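Local coordinates for protein 4-alpha-glucanotransferase (Corynebacterium glutamicum, PDB 5B68) that belongs, as an amylomaltase or disproportionating enzyme, to the 4-alpha-glucanotransferases, carbohydrate-active enzymes whose main domain is built on a TIM-barrel-type core, at residues I687-L690 against R691-E694; E273-E276 against R277-T280. All coordinates share one frame; numbering follows the deposited sequence.

Contact 1 (I687-L690 against R691-E694)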
loop_
_atom_site.group_PDB
_atom_site.type_symbol
_atom_site.label_atom_id
_atom_site.label_comp_id
_atom_site.label_asym_id
_atom_site.label_seq_id
_atom_site.Cartn_x
_atom_site.Cartn_y
_atom_site.Cartn_z
ATOM N N ILE A 687 -9.577 -11.171 21.649
ATOM C CA ILE A 687 -8.102 -11.346 21.805
ATOM C C ILE A 687 -7.787 -12.124 23.083
ATOM O O ILE A 687 -6.881 -12.982 23.122
ATOM C CB ILE A 687 -7.367 -10.008 21.818
ATOM C CG1 ILE A 687 -7.476 -9.399 20.449
ATOM C CG2 ILE A 687 -5.895 -10.180 22.224
ATOM C CD1 ILE A 687 -7.150 -7.911 20.365
ATOM N N GLU A 688 -8.570 -11.855 24.120
ATOM C CA GLU A 688 -8.339 -12.420 25.445
ATOM C C GLU A 688 -8.502 -13.932 25.455
ATOM O O GLU A 688 -7.900 -14.610 26.277
ATOM C CB GLU A 688 -9.265 -11.785 26.500
ATOM C CG GLU A 688 -8.809 -10.407 26.941
ATOM C CD GLU A 688 -9.338 -9.308 26.060
ATOM O OE1 GLU A 688 -10.017 -9.566 25.021
ATOM O OE2 GLU A 688 -9.078 -8.179 26.452
ATOM N N SER A 689 -9.313 -14.431 24.548
ATOM C CA SER A 689 -9.602 -15.830 24.466
ATOM C C SER A 689 -8.791 -16.577 23.489
ATOM O O SER A 689 -9.046 -17.781 23.318
ATOM C CB SER A 689 -11.012 -16.013 23.960
ATOM O OG SER A 689 -11.865 -15.456 24.889
ATOM N N LEU A 690 -7.938 -15.902 22.714
ATOM C CA LEU A 690 -7.304 -16.600 21.597
ATOM C C LEU A 690 -6.548 -17.837 21.989
ATOM O O LEU A 690 -6.613 -18.882 21.287
ATOM C CB LEU A 690 -6.315 -15.673 20.875
ATOM C CG LEU A 690 -6.984 -14.766 19.835
ATOM C CD1 LEU A 690 -5.989 -13.687 19.388
ATOM C CD2 LEU A 690 -7.372 -15.521 18.581
ATOM N N ARG A 691 -5.773 -17.704 23.036
ATOM C CA ARG A 691 -4.911 -18.759 23.495
ATOM C C ARG A 691 -5.627 -19.765 24.400
ATOM O O ARG A 691 -4.982 -20.650 24.877
ATOM C CB ARG A 691 -3.668 -18.190 24.192
ATOM C CG ARG A 691 -2.847 -17.409 23.201
ATOM C CD ARG A 691 -1.540 -16.869 23.742
ATOM N NE ARG A 691 -0.523 -17.896 23.758
ATOM C CZ ARG A 691 -0.221 -18.605 24.836
ATOM N NH1 ARG A 691 -0.849 -18.379 26.013
ATOM N NH2 ARG A 691 0.730 -19.544 24.735
ATOM N N GLU A 692 -6.951 -19.628 24.604
ATOM C CA GLU A 692 -7.745 -20.586 25.331
ATOM C C GLU A 692 -8.222 -21.660 24.377
ATOM O O GLU A 692 -8.704 -22.652 24.839
ATOM C CB GLU A 692 -8.979 -19.913 25.992
ATOM C CG GLU A 692 -8.606 -18.977 27.121
ATOM C CD GLU A 692 -9.757 -18.093 27.605
ATOM O OE1 GLU A 692 -10.822 -17.988 26.932
ATOM O OE2 GLU A 692 -9.573 -17.468 28.671
ATOM N N ASN A 693 -8.171 -21.475 23.055
ATOM C CA ASN A 693 -8.799 -22.493 22.181
ATOM C C ASN A 693 -7.704 -23.400 21.682
ATOM O O ASN A 693 -6.627 -22.928 21.334
ATOM C CB ASN A 693 -9.551 -21.964 20.955
ATOM C CG ASN A 693 -10.057 -20.550 21.111
ATOM O OD1 ASN A 693 -10.994 -20.274 21.875
ATOM N ND2 ASN A 693 -9.445 -19.634 20.357
ATOM N N GLU A 694 -7.983 -24.696 21.657
ATOM C CA GLU A 694 -7.020 -25.684 21.220
ATOM C C GLU A 694 -6.624 -25.524 19.740
ATOM O O GLU A 694 -5.438 -25.770 19.407
ATOM C CB GLU A 694 -7.553 -27.121 21.492
ATOM C CG GLU A 694 -6.526 -28.253 21.274
ATOM C CD GLU A 694 -7.116 -29.689 21.407
ATOM O OE1 GLU A 694 -8.262 -29.962 20.910
ATOM O OE2 GLU A 694 -6.417 -30.568 21.996
HETATM O O HOH W 1 -5.365 -14.966 24.367
#
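The amide of E692 reaches back three residues to S689 O, an N-to-O distance of 3.1 Å with an N-H...O angle of 154°, closing one tight turn just ahead of helix 694-702. Alongside this bond the E692 side chain runs extended beyond CG and doubles back on S689, its CD 3.9 Å from S689 CA. There S689 OG, placed beside its backbone N by chi1 of -63°, lies 3.4 Å from E692 OE1, a weak hydrogen bond and unsettled, because the hydroxyl proton has another acceptor within reach. The side-chain nitrogen of N693, ND2, comes to 3.1 Å from L690 O, but at an angle too poor for a bond. One water bridges the turn, donating to I687 O at 2.8 Å and accepting from R691 N at 3.1 Å. R691 lies along V207 and Q210, and its NE forms a salt bridge with D211, while L690 packs on L204 and L650. The chemistry suggests a turn held mainly by its backbone bond and the bridging water, to which the weak carboxylate-hydroxyl pair probably adds little, with L690 joining it to helices 198-209 and 650-654 and R691 to D211 just beyond the former.

Contact 2 (E273-E276 against R277-T280)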
loop_
_atom_site.group_PDB
_atom_site.type_symbol
_atom_site.label_atom_id
_atom_site.label_comp_id
_atom_site.label_asym_id
_atom_site.label_seq_id
_atom_site.Cartn_x
_atom_site.Cartn_y
_atom_site.Cartn_z
ATOM N N GLU A 273 -22.052 0.133 25.336
ATOM C CA GLU A 273 -22.908 -0.297 24.208
ATOM C C GLU A 273 -22.116 -0.850 23.018
ATOM O O GLU A 273 -22.596 -1.803 22.289
ATOM C CB GLU A 273 -23.867 0.810 23.694
ATOM C CG GLU A 273 -24.487 0.444 22.312
ATOM C CD GLU A 273 -25.551 1.408 21.789
ATOM O OE1 GLU A 273 -25.616 1.571 20.536
ATOM O OE2 GLU A 273 -26.317 1.981 22.614
ATOM N N PHE A 274 -20.958 -0.220 22.720
ATOM C CA PHE A 274 -20.197 -0.662 21.539
ATOM C C PHE A 274 -19.560 -2.000 21.938
ATOM O O PHE A 274 -19.501 -2.926 21.126
ATOM C CB PHE A 274 -19.162 0.401 21.070
ATOM C CG PHE A 274 -19.815 1.600 20.419
ATOM C CD1 PHE A 274 -20.660 1.442 19.311
ATOM C CD2 PHE A 274 -19.629 2.874 20.945
ATOM C CE1 PHE A 274 -21.308 2.549 18.738
ATOM C CE2 PHE A 274 -20.271 3.966 20.390
ATOM C CZ PHE A 274 -21.122 3.803 19.309
ATOM N N ARG A 275 -19.130 -2.086 23.186
ATOM C CA ARG A 275 -18.496 -3.307 23.715
ATOM C C ARG A 275 -19.395 -4.568 23.654
ATOM O O ARG A 275 -18.911 -5.663 23.487
ATOM C CB ARG A 275 -18.086 -3.070 25.163
ATOM C CG ARG A 275 -16.873 -2.185 25.254
ATOM C CD ARG A 275 -16.525 -1.758 26.654
ATOM N NE ARG A 275 -15.364 -0.869 26.575
ATOM C CZ ARG A 275 -14.900 -0.095 27.541
ATOM N NH1 ARG A 275 -15.460 -0.061 28.754
ATOM N NH2 ARG A 275 -13.832 0.639 27.300
ATOM N N GLU A 276 -20.699 -4.412 23.784
ATOM C CA GLU A 276 -21.599 -5.534 23.565
ATOM C C GLU A 276 -21.441 -6.137 22.154
ATOM O O GLU A 276 -21.550 -7.360 21.955
ATOM C CB GLU A 276 -23.082 -5.078 23.771
ATOM C CG GLU A 276 -23.444 -4.809 25.232
ATOM C CD GLU A 276 -23.323 -6.054 26.139
ATOM O OE1 GLU A 276 -23.629 -7.201 25.687
ATOM O OE2 GLU A 276 -22.910 -5.894 27.315
ATOM N N ARG A 277 -21.184 -5.288 21.142
ATOM C CA ARG A 277 -20.993 -5.757 19.788
ATOM C C ARG A 277 -19.810 -6.730 19.688
ATOM O O ARG A 277 -19.854 -7.656 18.900
ATOM C CB ARG A 277 -20.807 -4.594 18.788
ATOM C CG ARG A 277 -21.936 -3.556 18.880
ATOM C CD ARG A 277 -21.892 -2.656 17.665
ATOM N NE ARG A 277 -22.805 -1.537 17.869
ATOM C CZ ARG A 277 -22.783 -0.403 17.162
ATOM N NH1 ARG A 277 -21.906 -0.211 16.157
ATOM N NH2 ARG A 277 -23.669 0.549 17.469
ATOM N N ASN A 278 -18.847 -6.545 20.564
ATOM C CA ASN A 278 -17.640 -7.357 20.564
ATOM C C ASN A 278 -17.928 -8.831 20.771
ATOM O O ASN A 278 -17.120 -9.644 20.383
ATOM C CB ASN A 278 -16.701 -6.987 21.694
ATOM C CG ASN A 278 -16.212 -5.519 21.631
ATOM O OD1 ASN A 278 -16.402 -4.823 20.655
ATOM N ND2 ASN A 278 -15.607 -5.075 22.684
ATOM N N LEU A 279 -19.046 -9.115 21.445
ATOM C CA LEU A 279 -19.471 -10.461 21.772
ATOM C C LEU A 279 -20.344 -11.077 20.750
ATOM O O LEU A 279 -20.685 -12.239 20.900
ATOM C CB LEU A 279 -20.206 -10.473 23.128
ATOM C CG LEU A 279 -19.478 -9.807 24.296
ATOM C CD1 LEU A 279 -20.303 -9.802 25.570
ATOM C CD2 LEU A 279 -18.133 -10.436 24.630
ATOM N N THR A 280 -20.725 -10.336 19.706
ATOM C CA THR A 280 -21.659 -10.836 18.682
ATOM C C THR A 280 -20.931 -11.093 17.400
ATOM O O THR A 280 -19.803 -10.606 17.182
ATOM C CB THR A 280 -22.805 -9.832 18.407
ATOM O OG1 THR A 280 -22.340 -8.804 17.525
ATOM C CG2 THR A 280 -23.300 -9.191 19.680
#
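F274 and R277 make the close-packed part of this contact at the C-terminal end of helix 261-277. The two side chains run side by side in the same direction, yet their flat groups stand nearly perpendicular, 81° between ring and guanidinium planes. The ring offers its edge: CD1 of F274 lies 3.5 Å above the guanidinium plane of R277, over its centre, and F274 CE1 is 3.3 Å from R277 NH2. R277 reaches this position on a chain extended from CG to NE, leaving the backbone with CG beside its N (chi1 -53°). Since the guanidinium carbon lies in the plane of the ring, the geometry is edge-on and differs from a cation-pi stack over the ring face.

Beneath the side chains, three i+3 backbone bonds follow: R277 N to F274 O at 2.9 Å, N278 N to R275 O at 3.1 Å and L279 N to E276 O at 3.1 Å. A type I turn from R277 to T280 then leads the chain away. The side-chain amide of N278 lies beside the R275 carbonyl, with N278 CG 3.3 Å from R275 O, but ND2 makes its hydrogen bond to S192 O.

The exposed side is looser. E273 OE1 and R277 NH2 form a long salt bridge of 3.8 Å, and D288 is the stronger partner of that guanidinium. The side chains of E276 and L279, both exposed, come no closer than 4.2 Å, between E276 OE1 and L279 CD1, although their backbones are hydrogen-bonded.

F274 and R277 both pack against V289 of helix 286-301, joining two consecutive helices. On another flank R275 and N278 bind the loop around 190-194, through L191 O and S192 O, and N278 O accepts from S684 OG.

How the contacts relate
Contact 2 closes some 400 residues before contact 1 opens, yet their centres lie 18 Å apart and their nearest atoms about 8 Å, without touching. Both centres are 30 Å from the centre of the chain and on the same side of it, which places them at the periphery. The segment between R188 and G194 mediates: T190 N binds E688 of contact 1, while T190 O is a weak acceptor for N278 of contact 2, and R188 meets both I687 and N278. S684 and L686, just before contact 1, also touch N278. The two contacts thus share the 188-194 loop as a common neighbour, far from the chain centre.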